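Local coordinates for protein purine nucleoside phosphorylase (Thermus thermophilus, PDB 1ODK) that probably catalyses the reversible phosphorolysis of purine nucleosides, as a hexameric member of the phosphorylase superfamily, releasing the free base and a pentose 1-phosphate, at residues V153-F159 with A177-S183; R87-A93 with A198-N204. One frame throughout, in Å; residues are numbered along the deposited sequence.

Contact 1 (V153-F159 with A177-S183)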
ATOM      1  N   VAL B 153      18.405   2.224 -13.768  1.00 10.70           N
ATOM      2  CA  VAL B 153      18.378   0.774 -13.761  1.00  8.66           C
ATOM      3  C   VAL B 153      17.274   0.520 -12.745  1.00  8.66           C
ATOM      4  O   VAL B 153      16.825   1.447 -12.068  1.00  8.58           O
ATOM      5  CB  VAL B 153      19.708   0.120 -13.258  1.00 10.22           C
ATOM      6  CG1 VAL B 153      20.839   0.417 -14.232  1.00 12.36           C
ATOM      7  CG2 VAL B 153      20.050   0.602 -11.849  1.00 12.14           C
ATOM      8  N   ALA B 154      16.809  -0.715 -12.658  1.00  8.27           N
ATOM      9  CA  ALA B 154      15.789  -1.057 -11.682  1.00  9.71           C
ATOM     10  C   ALA B 154      16.371  -2.202 -10.868  1.00  8.51           C
ATOM     11  O   ALA B 154      16.846  -3.185 -11.439  1.00  9.40           O
ATOM     12  CB  ALA B 154      14.496  -1.503 -12.383  1.00  7.71           C
ATOM     13  N   SER B 155      16.367  -2.055  -9.546  1.00  9.01           N
ATOM     14  CA  SER B 155      16.871  -3.093  -8.652  1.00 10.49           C
ATOM     15  C   SER B 155      15.665  -3.919  -8.199  1.00 10.34           C
ATOM     16  O   SER B 155      14.775  -3.411  -7.508  1.00 10.60           O
ATOM     17  CB  SER B 155      17.562  -2.466  -7.433  1.00 10.51           C
ATOM     18  OG  SER B 155      18.643  -1.628  -7.816  1.00  9.21           O
ATOM     19  N   GLU B 156      15.635  -5.190  -8.585  1.00  9.02           N
ATOM     20  CA  GLU B 156      14.516  -6.061  -8.230  1.00 11.76           C
ATOM     21  C   GLU B 156      14.928  -7.209  -7.318  1.00 11.26           C
ATOM     22  O   GLU B 156      16.119  -7.484  -7.147  1.00 13.10           O
ATOM     23  CB  GLU B 156      13.895  -6.632  -9.502  1.00 11.88           C
ATOM     24  CG  GLU B 156      14.875  -7.450 -10.308  1.00 14.76           C
ATOM     25  CD  GLU B 156      14.242  -8.092 -11.513  1.00 19.90           C
ATOM     26  OE1 GLU B 156      14.979  -8.710 -12.305  1.00 18.66           O
ATOM     27  OE2 GLU B 156      13.007  -7.983 -11.661  1.00 22.62           O
ATOM     28  N   ASP B 157      13.927  -7.884  -6.755  1.00 10.30           N
ATOM     29  CA  ASP B 157      14.130  -9.017  -5.850  1.00 11.78           C
ATOM     30  C   ASP B 157      13.906 -10.369  -6.522  1.00 12.65           C
ATOM     31  O   ASP B 157      14.649 -11.319  -6.273  1.00 13.62           O
ATOM     32  CB  ASP B 157      13.171  -8.925  -4.654  1.00 12.21           C
ATOM     33  CG  ASP B 157      13.662  -7.989  -3.569  1.00 15.55           C
ATOM     34  OD1 ASP B 157      12.856  -7.658  -2.673  1.00 18.22           O
ATOM     35  OD2 ASP B 157      14.845  -7.592  -3.600  1.00 13.16           O
ATOM     36  N   ALA B 158      12.874 -10.456  -7.359  1.00 11.74           N
ATOM     37  CA  ALA B 158      12.526 -11.711  -8.031  1.00 12.01           C
ATOM     38  C   ALA B 158      12.980 -11.806  -9.486  1.00 13.84           C
ATOM     39  O   ALA B 158      12.222 -11.517 -10.414  1.00 13.01           O
ATOM     40  CB  ALA B 158      11.014 -11.947  -7.937  1.00  8.66           C
ATOM     41  N   PHE B 159      14.227 -12.235  -9.661  1.00 10.93           N
ATOM     42  CA  PHE B 159      14.858 -12.403 -10.969  1.00 12.96           C
ATOM     43  C   PHE B 159      13.945 -13.099 -11.983  1.00 13.09           C
ATOM     44  O   PHE B 159      13.806 -12.652 -13.121  1.00 13.96           O
ATOM     45  CB  PHE B 159      16.141 -13.226 -10.786  1.00 14.56           C
ATOM     46  CG  PHE B 159      16.971 -13.368 -12.033  1.00 16.22           C
ATOM     47  CD1 PHE B 159      17.903 -12.394 -12.381  1.00 20.97           C
ATOM     48  CD2 PHE B 159      16.832 -14.483 -12.853  1.00 14.40           C
ATOM     49  CE1 PHE B 159      18.688 -12.532 -13.529  1.00 23.52           C
ATOM     50  CE2 PHE B 159      17.612 -14.630 -14.007  1.00 18.00           C
ATOM     51  CZ  PHE B 159      18.539 -13.655 -14.344  1.00 19.89           C
ATOM     52  N   ALA B 177      17.905  -1.164 -17.777  1.00 13.10           N
ATOM     53  CA  ALA B 177      18.142  -2.574 -17.499  1.00 11.50           C
ATOM     54  C   ALA B 177      17.790  -2.895 -16.053  1.00 12.03           C
ATOM     55  O   ALA B 177      17.559  -1.992 -15.245  1.00  9.59           O
ATOM     56  CB  ALA B 177      19.614  -2.908 -17.765  1.00 11.79           C
ATOM     57  N   PHE B 178      17.755  -4.188 -15.739  1.00 10.96           N
ATOM     58  CA  PHE B 178      17.444  -4.665 -14.400  1.00  9.93           C
ATOM     59  C   PHE B 178      18.647  -5.346 -13.757  1.00 10.94           C
ATOM     60  O   PHE B 178      19.378  -6.086 -14.408  1.00 12.39           O
ATOM     61  CB  PHE B 178      16.299  -5.688 -14.430  1.00  9.86           C
ATOM     62  CG  PHE B 178      14.959  -5.099 -14.735  1.00 10.58           C
ATOM     63  CD1 PHE B 178      14.662  -4.632 -16.010  1.00 12.28           C
ATOM     64  CD2 PHE B 178      13.992  -5.005 -13.740  1.00 10.95           C
ATOM     65  CE1 PHE B 178      13.417  -4.074 -16.295  1.00 15.70           C
ATOM     66  CE2 PHE B 178      12.741  -4.450 -14.012  1.00 15.16           C
ATOM     67  CZ  PHE B 178      12.456  -3.984 -15.293  1.00 13.00           C
ATOM     68  N   GLU B 179      18.849  -5.084 -12.472  1.00 10.43           N
ATOM     69  CA  GLU B 179      19.923  -5.723 -11.724  1.00 12.65           C
ATOM     70  C   GLU B 179      19.352  -5.943 -10.322  1.00 12.28           C
ATOM     71  O   GLU B 179      18.145  -5.774 -10.131  1.00 12.96           O
ATOM     72  CB  GLU B 179      21.206  -4.875 -11.742  1.00  8.68           C
ATOM     73  CG  GLU B 179      21.031  -3.411 -11.438  1.00 16.08           C
ATOM     74  CD  GLU B 179      20.957  -3.147  -9.959  1.00 16.12           C
ATOM     75  OE1 GLU B 179      21.968  -3.385  -9.265  1.00 18.54           O
ATOM     76  OE2 GLU B 179      19.889  -2.707  -9.496  1.00 20.14           O
ATOM     77  N   MET B 180      20.167  -6.311  -9.343  1.00  9.93           N
ATOM     78  CA  MET B 180      19.595  -6.607  -8.029  1.00 12.75           C
ATOM     79  C   MET B 180      20.350  -6.081  -6.812  1.00 13.88           C
ATOM     80  O   MET B 180      20.276  -6.684  -5.739  1.00 14.03           O
ATOM     81  CB  MET B 180      19.450  -8.132  -7.895  1.00 10.72           C
ATOM     82  CG  MET B 180      18.645  -8.795  -9.021  1.00 12.13           C
ATOM     83  SD  MET B 180      18.719 -10.614  -8.987  1.00 13.75           S
ATOM     84  CE  MET B 180      17.796 -10.935  -7.482  1.00 10.80           C
ATOM     85  N   GLU B 181      21.056  -4.965  -6.945  1.00 12.74           N
ATOM     86  CA  GLU B 181      21.821  -4.472  -5.804  1.00 10.49           C
ATOM     87  C   GLU B 181      21.916  -2.959  -5.636  1.00  9.11           C
ATOM     88  O   GLU B 181      21.991  -2.456  -4.512  1.00  9.97           O
ATOM     89  CB  GLU B 181      23.248  -5.035  -5.869  1.00 11.73           C
ATOM     90  CG  GLU B 181      23.368  -6.548  -5.688  1.00 15.42           C
ATOM     91  CD  GLU B 181      23.059  -7.355  -6.941  1.00 17.62           C
ATOM     92  OE1 GLU B 181      22.966  -8.594  -6.819  1.00 15.61           O
ATOM     93  OE2 GLU B 181      22.918  -6.772  -8.042  1.00 14.65           O
ATOM     94  N   ALA B 182      21.916  -2.240  -6.751  1.00 11.06           N
ATOM     95  CA  ALA B 182      22.077  -0.790  -6.745  1.00  9.00           C
ATOM     96  C   ALA B 182      21.243   0.046  -5.778  1.00 11.69           C
ATOM     97  O   ALA B 182      21.785   0.890  -5.065  1.00 10.87           O
ATOM     98  CB  ALA B 182      21.903  -0.255  -8.167  1.00 11.52           C
ATOM     99  N   SER B 183      19.931  -0.161  -5.758  1.00  9.29           N
ATOM    100  CA  SER B 183      19.073   0.626  -4.877  1.00  9.88           C
ATOM    101  C   SER B 183      19.545   0.650  -3.416  1.00 11.28           C
ATOM    102  O   SER B 183      19.641   1.722  -2.809  1.00 12.36           O
ATOM    103  CB  SER B 183      17.633   0.106  -4.951  1.00 10.90           C
ATOM    104  OG  SER B 183      17.558  -1.217  -4.461  1.00  7.89           O
TER
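Ser155 and Glu179 meet through their polar ends on one face of a parallel strand pair. Ser155 OG donates to Glu179 OE2 across a very short, and so doubtful, 2.4 Å. The same hydroxyl accepts from Ser183 N at 2.8 Å and so joins the carboxylate to the first turn of helix 182-192. A bend in the Glu179 chain (chi2 82°) folds the carboxylate back, where OE1 takes Ala182 N on its syn lone pair at 2.8 Å and Glu181 N from above the carboxylate plane. OE1 also makes a salt bridge with Arg87 NE, so this buried oxygen is gripped by several donors.

On the opposite face Ala154 CB sits 3.7 Å above the plane of the Phe178 ring, toward its rim, in a CH-pi contact. Between the faces runs the backbone ladder, with Glu179 N bonded to Ala154 O at 2.9 Å; it closes the beta-alpha-beta crossover of strand 152-156, helix 164-171 and strand 175-179. In hexameric relatives the counterparts of Phe159, Met180 and Glu181, with a neighbouring subunit's histidine, line the nucleoside pocket, as is probable here.

Glu156 crosses Phe178 at about a right angle, carboxylate and ring planes 47° apart, with OE2 3.8 Å from CD2 of Phe178. OE2 binds Thr162 OG1 and Gln118 NE2 of a neighbouring subunit. With an alanine here, both of these donors would probably lose their shared acceptor and a gap would open beside the Phe178 ring.

Met180 lies along the backbone of Glu156 and Asp157: its CG is 3.4 Å from Glu156 O, and its SD reaches Phe159 CD1 at 3.9 Å in an oblique Met-aromatic contact. The Phe159 ring packs edge-to-face with His5 of that subunit.

Contact 2 (R87-A93 with A198-N204)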
ATOM      1  N   ARG B  87      29.769  -0.443  -7.150  1.00 12.54           N
ATOM      2  CA  ARG B  87      29.271  -1.735  -7.584  1.00 10.81           C
ATOM      3  C   ARG B  87      29.643  -1.944  -9.045  1.00 12.02           C
ATOM      4  O   ARG B  87      29.534  -1.032  -9.865  1.00 11.39           O
ATOM      5  CB  ARG B  87      27.743  -1.818  -7.440  1.00 15.70           C
ATOM      6  CG  ARG B  87      27.117  -2.997  -8.205  1.00 16.36           C
ATOM      7  CD  ARG B  87      25.648  -3.208  -7.847  1.00 24.23           C
ATOM      8  NE  ARG B  87      24.915  -3.923  -8.897  1.00 25.57           N
ATOM      9  CZ  ARG B  87      25.163  -5.171  -9.282  1.00 23.84           C
ATOM     10  NH1 ARG B  87      26.131  -5.874  -8.701  1.00 21.56           N
ATOM     11  NH2 ARG B  87      24.448  -5.711 -10.261  1.00 22.30           N
ATOM     12  N   VAL B  88      30.120  -3.142  -9.356  1.00 10.65           N
ATOM     13  CA  VAL B  88      30.451  -3.503 -10.724  1.00 13.82           C
ATOM     14  C   VAL B  88      29.743  -4.831 -10.923  1.00 17.93           C
ATOM     15  O   VAL B  88      30.000  -5.798 -10.206  1.00 22.11           O
ATOM     16  CB  VAL B  88      31.976  -3.675 -10.951  1.00 12.75           C
ATOM     17  CG1 VAL B  88      32.658  -2.313 -10.914  1.00 12.93           C
ATOM     18  CG2 VAL B  88      32.576  -4.606  -9.899  1.00 11.82           C
ATOM     19  N   GLY B  89      28.822  -4.873 -11.873  1.00 17.62           N
ATOM     20  CA  GLY B  89      28.102  -6.110 -12.090  1.00 20.45           C
ATOM     21  C   GLY B  89      27.481  -6.210 -13.459  1.00 18.73           C
ATOM     22  O   GLY B  89      27.814  -5.443 -14.366  1.00 14.82           O
ATOM     23  N   THR B  90      26.571  -7.167 -13.597  1.00 17.90           N
ATOM     24  CA  THR B  90      25.880  -7.408 -14.850  1.00 17.34           C
ATOM     25  C   THR B  90      24.425  -6.980 -14.737  1.00 16.98           C
ATOM     26  O   THR B  90      23.892  -6.834 -13.635  1.00 16.12           O
ATOM     27  CB  THR B  90      25.927  -8.889 -15.213  1.00 17.16           C
ATOM     28  OG1 THR B  90      25.487  -9.657 -14.088  1.00 19.46           O
ATOM     29  CG2 THR B  90      27.348  -9.300 -15.584  1.00 18.67           C
ATOM     30  N   ALA B  91      23.787  -6.780 -15.882  1.00 14.30           N
ATOM     31  CA  ALA B  91      22.393  -6.363 -15.904  1.00 16.77           C
ATOM     32  C   ALA B  91      21.696  -6.876 -17.155  1.00 17.26           C
ATOM     33  O   ALA B  91      22.330  -7.087 -18.191  1.00 16.51           O
ATOM     34  CB  ALA B  91      22.301  -4.839 -15.840  1.00 13.72           C
ATOM     35  N   GLY B  92      20.389  -7.088 -17.035  1.00 15.45           N
ATOM     36  CA  GLY B  92      19.599  -7.559 -18.156  1.00 17.61           C
ATOM     37  C   GLY B  92      18.915  -6.371 -18.801  1.00 16.83           C
ATOM     38  O   GLY B  92      18.136  -5.669 -18.154  1.00 13.98           O
ATOM     39  N   ALA B  93      19.219  -6.134 -20.073  1.00 17.15           N
ATOM     40  CA  ALA B  93      18.640  -5.007 -20.792  1.00 18.07           C
ATOM     41  C   ALA B  93      17.117  -5.080 -20.836  1.00 21.64           C
ATOM     42  O   ALA B  93      16.543  -6.137 -21.097  1.00 16.85           O
ATOM     43  CB  ALA B  93      19.199  -4.946 -22.207  1.00 17.20           C
ATOM     44  N   ALA B 198      27.614   2.935  -9.242  1.00 10.08           N
ATOM     45  CA  ALA B 198      27.424   1.647  -9.880  1.00 11.68           C
ATOM     46  C   ALA B 198      27.569   1.734 -11.387  1.00 13.21           C
ATOM     47  O   ALA B 198      27.048   2.647 -12.029  1.00 12.50           O
ATOM     48  CB  ALA B 198      26.041   1.077  -9.524  1.00 10.49           C
ATOM     49  N   ILE B 199      28.311   0.787 -11.944  1.00 11.91           N
ATOM     50  CA  ILE B 199      28.474   0.704 -13.381  1.00 12.81           C
ATOM     51  C   ILE B 199      28.179  -0.757 -13.698  1.00 14.42           C
ATOM     52  O   ILE B 199      28.591  -1.658 -12.960  1.00 16.97           O
ATOM     53  CB  ILE B 199      29.892   1.106 -13.830  1.00 15.26           C
ATOM     54  CG1 ILE B 199      29.993   0.982 -15.352  1.00 18.28           C
ATOM     55  CG2 ILE B 199      30.937   0.266 -13.112  1.00 13.52           C
ATOM     56  CD1 ILE B 199      31.266   1.567 -15.926  1.00 18.96           C
ATOM     57  N   LEU B 200      27.435  -0.994 -14.769  1.00 12.40           N
ATOM     58  CA  LEU B 200      27.068  -2.355 -15.128  1.00 13.14           C
ATOM     59  C   LEU B 200      27.388  -2.685 -16.572  1.00 12.56           C
ATOM     60  O   LEU B 200      27.490  -1.803 -17.418  1.00 15.19           O
ATOM     61  CB  LEU B 200      25.564  -2.568 -14.916  1.00 12.63           C
ATOM     62  CG  LEU B 200      24.969  -2.233 -13.545  1.00 20.04           C
ATOM     63  CD1 LEU B 200      23.454  -2.307 -13.620  1.00 23.07           C
ATOM     64  CD2 LEU B 200      25.509  -3.203 -12.490  1.00 17.04           C
ATOM     65  N   ALA B 201      27.533  -3.975 -16.838  1.00 13.50           N
ATOM     66  CA  ALA B 201      27.780  -4.463 -18.184  1.00 13.13           C
ATOM     67  C   ALA B 201      26.547  -5.294 -18.535  1.00 14.18           C
ATOM     68  O   ALA B 201      26.159  -6.177 -17.773  1.00 14.00           O
ATOM     69  CB  ALA B 201      29.030  -5.336 -18.211  1.00 14.26           C
ATOM     70  N   VAL B 202      25.916  -4.996 -19.667  1.00 15.42           N
ATOM     71  CA  VAL B 202      24.739  -5.747 -20.091  1.00 18.34           C
ATOM     72  C   VAL B 202      25.159  -7.175 -20.443  1.00 19.70           C
ATOM     73  O   VAL B 202      26.014  -7.385 -21.300  1.00 21.24           O
ATOM     74  CB  VAL B 202      24.073  -5.095 -21.324  1.00 18.96           C
ATOM     75  CG1 VAL B 202      22.885  -5.930 -21.778  1.00 19.80           C
ATOM     76  CG2 VAL B 202      23.628  -3.687 -20.985  1.00 16.41           C
ATOM     77  N   SER B 203      24.559  -8.152 -19.773  1.00 19.60           N
ATOM     78  CA  SER B 203      24.892  -9.552 -20.014  1.00 21.75           C
ATOM     79  C   SER B 203      23.820 -10.295 -20.800  1.00 24.20           C
ATOM     80  O   SER B 203      24.024 -11.439 -21.209  1.00 26.56           O
ATOM     81  CB  SER B 203      25.116 -10.269 -18.684  1.00 20.45           C
ATOM     82  OG  SER B 203      23.952 -10.194 -17.879  1.00 26.55           O
ATOM     83  N   ASN B 204      22.680  -9.647 -21.013  1.00 23.59           N
ATOM     84  CA  ASN B 204      21.580 -10.277 -21.731  1.00 24.77           C
ATOM     85  C   ASN B 204      20.380  -9.346 -21.785  1.00 24.22           C
ATOM     86  O   ASN B 204      20.419  -8.232 -21.269  1.00 22.96           O
ATOM     87  CB  ASN B 204      21.144 -11.550 -21.008  1.00 26.44           C
ATOM     88  CG  ASN B 204      20.603 -11.262 -19.616  1.00 26.18           C
ATOM     89  OD1 ASN B 204      21.352 -10.895 -18.708  1.00 29.83           O
ATOM     90  ND2 ASN B 204      19.294 -11.409 -19.448  1.00 28.46           N
TER
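Leu200 turns CG opposite its own carbonyl carbon (chi1 -54°), while Arg87 holds CG opposite its backbone nitrogen (chi1 165°) and stays extended as far as NE; together these settings lay the leucine tip over one face of the guanidinium. The methyl CD2 of Leu200 comes within 3.5 Å of Arg87 NH2, so an apolar group lies over the flat of the cation while NH2 turns to Glu181 in a salt bridge. The other branch of Leu200, CD1, touches Ala91 CB at 3.6 Å. Between Arg87 and Ala91 stands Gly89, where a CB would run into Arg87 NH1, and the missing side chain leaves the guanidinium its place above this stretch of backbone.

On the other face Val88 CG1 meets Ile199 CG2 at 3.8 Å, and helix 214-233 covers both residues. Further along, Ser203 OG lies 3.6 Å from Thr90 CB and donates to Asn204 OD1.

The backbones form a parallel ladder of uneven quality. Ala201 N reaches Gly89 O in a 2.9 Å bond, whereas the bond from Gly89 N to Ile199 O is weak, and the bond from Ala91 N to Ala201 O is more bent than its neighbours. At the far end the ladder slips by one residue: Ser203 N still binds Ala91 O, but Ala93 N then turns to Asn204 O, at 2.7 Å, where the psi of Ser203, close to zero (-8°), departs from strand values.

These two parallel strands are part of the central mixed sheet of the phosphorylase fold, with helix 214-233 against one face and the Arg87 charge cluster on the other. The packing of Thr90 on Arg44 of a neighbouring subunit is consistent with the phosphate site that hexameric relatives build at such an interface.

Overall arrangement
Contact 1 is nested in the chain segment that contact 2 closes, and their centres lie about 10 Å apart in one sheet. The join is antiparallel, strand 175-179 running beside strand 84-93, with a probable hydrogen bond from Phe178 N to Gly92 O at 2.9 Å. A salt bridge of 2.9 Å between Arg87 NH2 and Glu181 OE2 joins the two contacts, and Leu200 CD1 packs against Glu179 CG at 3.4 Å. Strand 195-205 is the next element in the chain after helix 182-192. In hexameric relatives the counterparts of Arg87 and Thr90 (contact 2) face the phosphate and those of Met180 and Glu181 (contact 1) the nucleoside, and the same division is probable here.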